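Local structure of malonyl CoA-acyl carrier protein transacylase (Staphylococcus aureus, 3IM9) at residues Ile151-Glu163 / Val174-Val186. The protein catalyses the transfer of the malonyl group from malonyl-CoA to holo-acyl carrier protein, a step of bacterial fatty acid biosynthesis. Numbering follows the deposited sequence.
Sequences ICKSLSSDDKIIE and VVSGHKALIDELV
H178 and I161 grip each other by two hydrogen bonds. The backbone N of I161 meets ND1 of H178 at the ring edge, 2.9 Å away at a nearly straight 163°. ND1 accepts and carries no proton. The backbone N of H178 returns a bond to I161 O at 2.8 Å. The K160 side chain crosses that of H178 at about a right angle and lays CG over one ring face, a CH-pi contact 4.2 Å from the centroid. Its extended chain carries NZ to A180 CB, at 3.5 Å. The I161-H178 pair extends the antiparallel hairpin of strands 162-169 and 172-176, in the ferredoxin-like small subdomain of the FabD fold. Helices 145-155 and 179-188 pack against the hairpin. I162 packs between sheet and helices. Its CG1 is anti to the backbone N (chi1 179°), which sends CD1 to I182 CD1 at 3.6 Å and to V175 CG2 and L185 CD2. L181 pushes both methyls against L155 O, and CD1 also touches K160 CB. L185 CD1 meets I151 CG2 at 3.7 Å. S156 OG accepts from I162 N and donates to C152 O, tying the helix end to the strand. One water bridges L155 O and E184 OE1.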
loop_
_atom_site.group_PDB
_atom_site.type_symbol
_atom_site.label_atom_id
_atom_site.label_comp_id
_atom_site.label_asym_id
_atom_site.label_seq_id
_atom_site.Cartn_x
_atom_site.Cartn_y
_atom_site.Cartn_z
ATOM N N ILE A 151 -19.509 14.776 -4.967
ATOM C CA ILE A 151 -19.043 15.052 -6.302
ATOM C C ILE A 151 -18.995 13.804 -7.167
ATOM O O ILE A 151 -19.410 13.806 -8.327
ATOM C CB ILE A 151 -17.728 15.800 -6.273
ATOM C CG1 ILE A 151 -17.961 17.216 -5.769
ATOM C CG2 ILE A 151 -17.129 15.805 -7.690
ATOM C CD1 ILE A 151 -16.604 17.897 -5.364
ATOM N N CYS A 152 -18.457 12.741 -6.603
ATOM C CA CYS A 152 -18.446 11.468 -7.346
ATOM C C CYS A 152 -19.845 10.960 -7.754
ATOM O O CYS A 152 -20.046 10.537 -8.913
ATOM C CB CYS A 152 -17.676 10.369 -6.622
ATOM S SG CYS A 152 -15.903 10.601 -6.439
ATOM N N LYS A 153 -20.788 11.155 -6.832
ATOM C CA LYS A 153 -22.178 10.755 -7.158
ATOM C C LYS A 153 -22.799 11.660 -8.224
ATOM O O LYS A 153 -23.509 11.179 -9.085
ATOM C CB LYS A 153 -23.069 10.700 -5.891
ATOM C CG LYS A 153 -22.480 9.638 -4.968
ATOM C CD LYS A 153 -23.217 8.428 -4.654
ATOM C CE LYS A 153 -22.957 8.025 -3.125
ATOM N NZ LYS A 153 -22.669 6.530 -3.061
ATOM N N SER A 154 -22.450 12.937 -8.241
ATOM C CA SER A 154 -22.896 13.815 -9.277
ATOM C C SER A 154 -22.363 13.448 -10.639
ATOM O O SER A 154 -23.063 13.582 -11.675
ATOM C CB SER A 154 -22.547 15.279 -8.928
ATOM O OG SER A 154 -23.179 15.668 -7.693
ATOM N N LEU A 155 -21.052 13.147 -10.701
ATOM C CA LEU A 155 -20.465 12.932 -12.027
ATOM C C LEU A 155 -20.787 11.543 -12.590
ATOM O O LEU A 155 -20.787 11.382 -13.820
ATOM C CB LEU A 155 -18.920 13.097 -11.952
ATOM C CG LEU A 155 -18.412 14.548 -12.048
ATOM C CD1 LEU A 155 -19.137 15.576 -11.308
ATOM C CD2 LEU A 155 -16.885 14.486 -11.577
ATOM N N SER A 156 -21.006 10.575 -11.678
ATOM C CA SER A 156 -21.316 9.200 -12.104
ATOM C C SER A 156 -22.654 9.219 -12.822
ATOM O O SER A 156 -23.624 9.634 -12.268
ATOM C CB SER A 156 -21.358 8.253 -10.917
ATOM O OG SER A 156 -20.010 8.165 -10.394
ATOM N N SER A 157 -22.636 8.804 -14.063
ATOM C CA SER A 157 -23.782 8.961 -14.990
ATOM C C SER A 157 -23.459 8.311 -16.318
ATOM O O SER A 157 -22.274 8.092 -16.689
ATOM C CB SER A 157 -24.122 10.456 -15.215
ATOM O OG SER A 157 -23.008 11.176 -15.726
ATOM N N ASP A 158 -24.509 8.067 -17.118
ATOM C CA ASP A 158 -24.306 7.585 -18.531
ATOM C C ASP A 158 -23.481 6.258 -18.507
ATOM O O ASP A 158 -22.593 6.086 -19.396
ATOM C CB ASP A 158 -23.574 8.633 -19.368
ATOM C CG ASP A 158 -23.643 8.349 -20.862
ATOM O OD1 ASP A 158 -24.622 7.676 -21.289
ATOM O OD2 ASP A 158 -22.698 8.764 -21.606
ATOM N N ASP A 159 -23.743 5.439 -17.476
ATOM C CA ASP A 159 -23.104 4.126 -17.239
ATOM C C ASP A 159 -21.592 4.245 -16.927
ATOM O O ASP A 159 -20.836 3.263 -17.087
ATOM C CB ASP A 159 -23.309 3.201 -18.439
ATOM C CG ASP A 159 -24.786 2.961 -18.709
ATOM O OD1 ASP A 159 -25.412 2.409 -17.792
ATOM O OD2 ASP A 159 -25.280 3.357 -19.821
ATOM N N LYS A 160 -21.163 5.437 -16.518
ATOM C CA LYS A 160 -19.742 5.645 -16.191
ATOM C C LYS A 160 -19.715 5.956 -14.712
ATOM O O LYS A 160 -20.679 6.488 -14.149
ATOM C CB LYS A 160 -19.108 6.743 -17.007
ATOM C CG LYS A 160 -19.018 6.390 -18.481
ATOM C CD LYS A 160 -18.280 7.457 -19.238
ATOM C CE LYS A 160 -18.083 6.955 -20.666
ATOM N NZ LYS A 160 -17.090 7.774 -21.472
ATOM N N ILE A 161 -18.630 5.591 -14.075
ATOM C CA ILE A 161 -18.534 5.761 -12.618
ATOM C C ILE A 161 -17.192 6.347 -12.207
ATOM O O ILE A 161 -16.152 6.161 -12.867
ATOM C CB ILE A 161 -18.762 4.447 -11.859
ATOM C CG1 ILE A 161 -17.637 3.512 -12.165
ATOM C CG2 ILE A 161 -20.201 3.846 -12.207
ATOM C CD1 ILE A 161 -17.562 2.427 -11.193
ATOM N N ILE A 162 -17.243 7.088 -11.102
ATOM C CA ILE A 162 -16.022 7.540 -10.409
ATOM C C ILE A 162 -16.304 7.355 -8.922
ATOM O O ILE A 162 -17.425 7.662 -8.451
ATOM C CB ILE A 162 -15.725 8.970 -10.823
ATOM C CG1 ILE A 162 -14.516 9.509 -10.156
ATOM C CG2 ILE A 162 -16.884 9.880 -10.598
ATOM C CD1 ILE A 162 -14.068 10.926 -10.735
ATOM N N GLU A 163 -15.350 6.850 -8.153
ATOM C CA GLU A 163 -15.615 6.473 -6.754
ATOM C C GLU A 163 -14.408 6.860 -5.912
ATOM O O GLU A 163 -13.265 6.786 -6.384
ATOM C CB GLU A 163 -15.698 4.926 -6.641
ATOM C CG GLU A 163 -16.902 4.334 -7.313
ATOM C CD GLU A 163 -16.788 2.833 -7.569
ATOM O OE1 GLU A 163 -17.779 2.250 -8.032
ATOM O OE2 GLU A 163 -15.780 2.211 -7.298
ATOM N N VAL A 174 -8.077 9.949 -3.050
ATOM C CA VAL A 174 -7.899 9.620 -4.460
ATOM C C VAL A 174 -9.156 8.972 -4.923
ATOM O O VAL A 174 -9.679 8.114 -4.250
ATOM C CB VAL A 174 -6.692 8.625 -4.599
ATOM C CG1 VAL A 174 -6.437 8.341 -6.107
ATOM C CG2 VAL A 174 -5.397 9.194 -4.012
ATOM N N VAL A 175 -9.621 9.427 -6.108
ATOM C CA VAL A 175 -10.816 8.866 -6.702
ATOM C C VAL A 175 -10.406 8.051 -7.966
ATOM O O VAL A 175 -9.286 8.210 -8.492
ATOM C CB VAL A 175 -11.833 9.911 -7.113
ATOM C CG1 VAL A 175 -12.274 10.698 -5.794
ATOM C CG2 VAL A 175 -11.261 10.912 -8.128
ATOM N N SER A 176 -11.282 7.141 -8.381
ATOM C CA SER A 176 -10.947 6.234 -9.476
ATOM C C SER A 176 -12.156 5.860 -10.282
ATOM O O SER A 176 -13.272 5.780 -9.760
ATOM C CB SER A 176 -10.362 4.962 -8.827
ATOM O OG SER A 176 -9.958 4.064 -9.795
ATOM N N GLY A 177 -11.956 5.614 -11.573
ATOM C CA GLY A 177 -13.113 5.145 -12.380
ATOM C C GLY A 177 -12.891 5.454 -13.843
ATOM O O GLY A 177 -11.740 5.488 -14.344
ATOM N N HIS A 178 -13.985 5.626 -14.601
ATOM C CA HIS A 178 -13.798 5.895 -16.053
ATOM C C HIS A 178 -13.013 7.159 -16.294
ATOM O O HIS A 178 -13.278 8.191 -15.649
ATOM C CB HIS A 178 -15.202 5.995 -16.673
ATOM C CG HIS A 178 -15.840 4.650 -16.802
ATOM N ND1 HIS A 178 -16.802 4.217 -15.908
ATOM C CD2 HIS A 178 -15.610 3.614 -17.660
ATOM C CE1 HIS A 178 -17.148 2.981 -16.214
ATOM N NE2 HIS A 178 -16.451 2.591 -17.279
ATOM N N LYS A 179 -12.077 7.114 -17.269
ATOM C CA LYS A 179 -11.186 8.275 -17.472
ATOM C C LYS A 179 -11.962 9.532 -17.885
ATOM O O LYS A 179 -11.550 10.624 -17.512
ATOM C CB LYS A 179 -10.062 7.862 -18.452
ATOM C CG LYS A 179 -9.045 9.050 -18.641
ATOM C CD LYS A 179 -7.906 8.589 -19.513
ATOM C CE LYS A 179 -6.793 9.670 -19.516
ATOM N NZ LYS A 179 -7.244 10.943 -20.199
ATOM N N ALA A 180 -13.046 9.367 -18.662
ATOM C CA ALA A 180 -13.804 10.565 -19.041
ATOM C C ALA A 180 -14.278 11.342 -17.822
ATOM O O ALA A 180 -14.267 12.576 -17.824
ATOM C CB ALA A 180 -15.072 10.238 -19.914
ATOM N N LEU A 181 -14.685 10.621 -16.784
ATOM C CA LEU A 181 -15.169 11.297 -15.560
ATOM C C LEU A 181 -14.014 11.778 -14.705
ATOM O O LEU A 181 -14.090 12.889 -14.117
ATOM C CB LEU A 181 -16.024 10.370 -14.658
ATOM C CG LEU A 181 -17.346 9.965 -15.372
ATOM C CD1 LEU A 181 -18.163 9.093 -14.431
ATOM C CD2 LEU A 181 -18.178 11.171 -15.918
ATOM N N ILE A 182 -12.901 11.041 -14.670
ATOM C CA ILE A 182 -11.707 11.547 -13.970
ATOM C C ILE A 182 -11.260 12.869 -14.594
ATOM O O ILE A 182 -10.980 13.850 -13.884
ATOM C CB ILE A 182 -10.548 10.497 -14.111
ATOM C CG1 ILE A 182 -10.904 9.248 -13.331
ATOM C CG2 ILE A 182 -9.239 11.136 -13.658
ATOM C CD1 ILE A 182 -10.903 9.450 -11.723
ATOM N N ASP A 183 -11.308 12.940 -15.941
ATOM C CA ASP A 183 -10.806 14.143 -16.605
ATOM C C ASP A 183 -11.799 15.289 -16.388
ATOM O O ASP A 183 -11.366 16.451 -16.288
ATOM C CB ASP A 183 -10.598 13.815 -18.080
ATOM C CG ASP A 183 -9.324 12.983 -18.324
ATOM O OD1 ASP A 183 -8.495 12.846 -17.391
ATOM O OD2 ASP A 183 -9.285 12.470 -19.464
ATOM N N GLU A 184 -13.090 14.995 -16.309
ATOM C CA GLU A 184 -14.075 16.078 -16.026
ATOM C C GLU A 184 -13.798 16.624 -14.634
ATOM O O GLU A 184 -13.877 17.844 -14.440
ATOM C CB GLU A 184 -15.479 15.504 -16.134
ATOM C CG GLU A 184 -16.552 16.550 -15.940
ATOM C CD GLU A 184 -17.971 15.971 -16.161
ATOM O OE1 GLU A 184 -18.093 14.754 -16.438
ATOM O OE2 GLU A 184 -18.943 16.759 -16.011
ATOM N N LEU A 185 -13.510 15.761 -13.668
ATOM C CA LEU A 185 -13.167 16.232 -12.311
ATOM C C LEU A 185 -11.892 17.072 -12.301
ATOM O O LEU A 185 -11.793 18.068 -11.573
ATOM C CB LEU A 185 -13.080 15.049 -11.379
ATOM C CG LEU A 185 -12.828 15.448 -9.947
ATOM C CD1 LEU A 185 -13.888 16.399 -9.419
ATOM C CD2 LEU A 185 -12.726 14.167 -9.056
ATOM N N VAL A 186 -10.862 16.592 -13.000
ATOM C CA VAL A 186 -9.608 17.351 -13.143
ATOM C C VAL A 186 -9.965 18.787 -13.674
ATOM O O VAL A 186 -9.427 19.777 -13.131
ATOM C CB VAL A 186 -8.606 16.627 -14.076
ATOM C CG1 VAL A 186 -7.406 17.610 -14.345
ATOM C CG2 VAL A 186 -8.121 15.375 -13.362
HETATM O O HOH W 1 -20.712 13.762 -15.864
#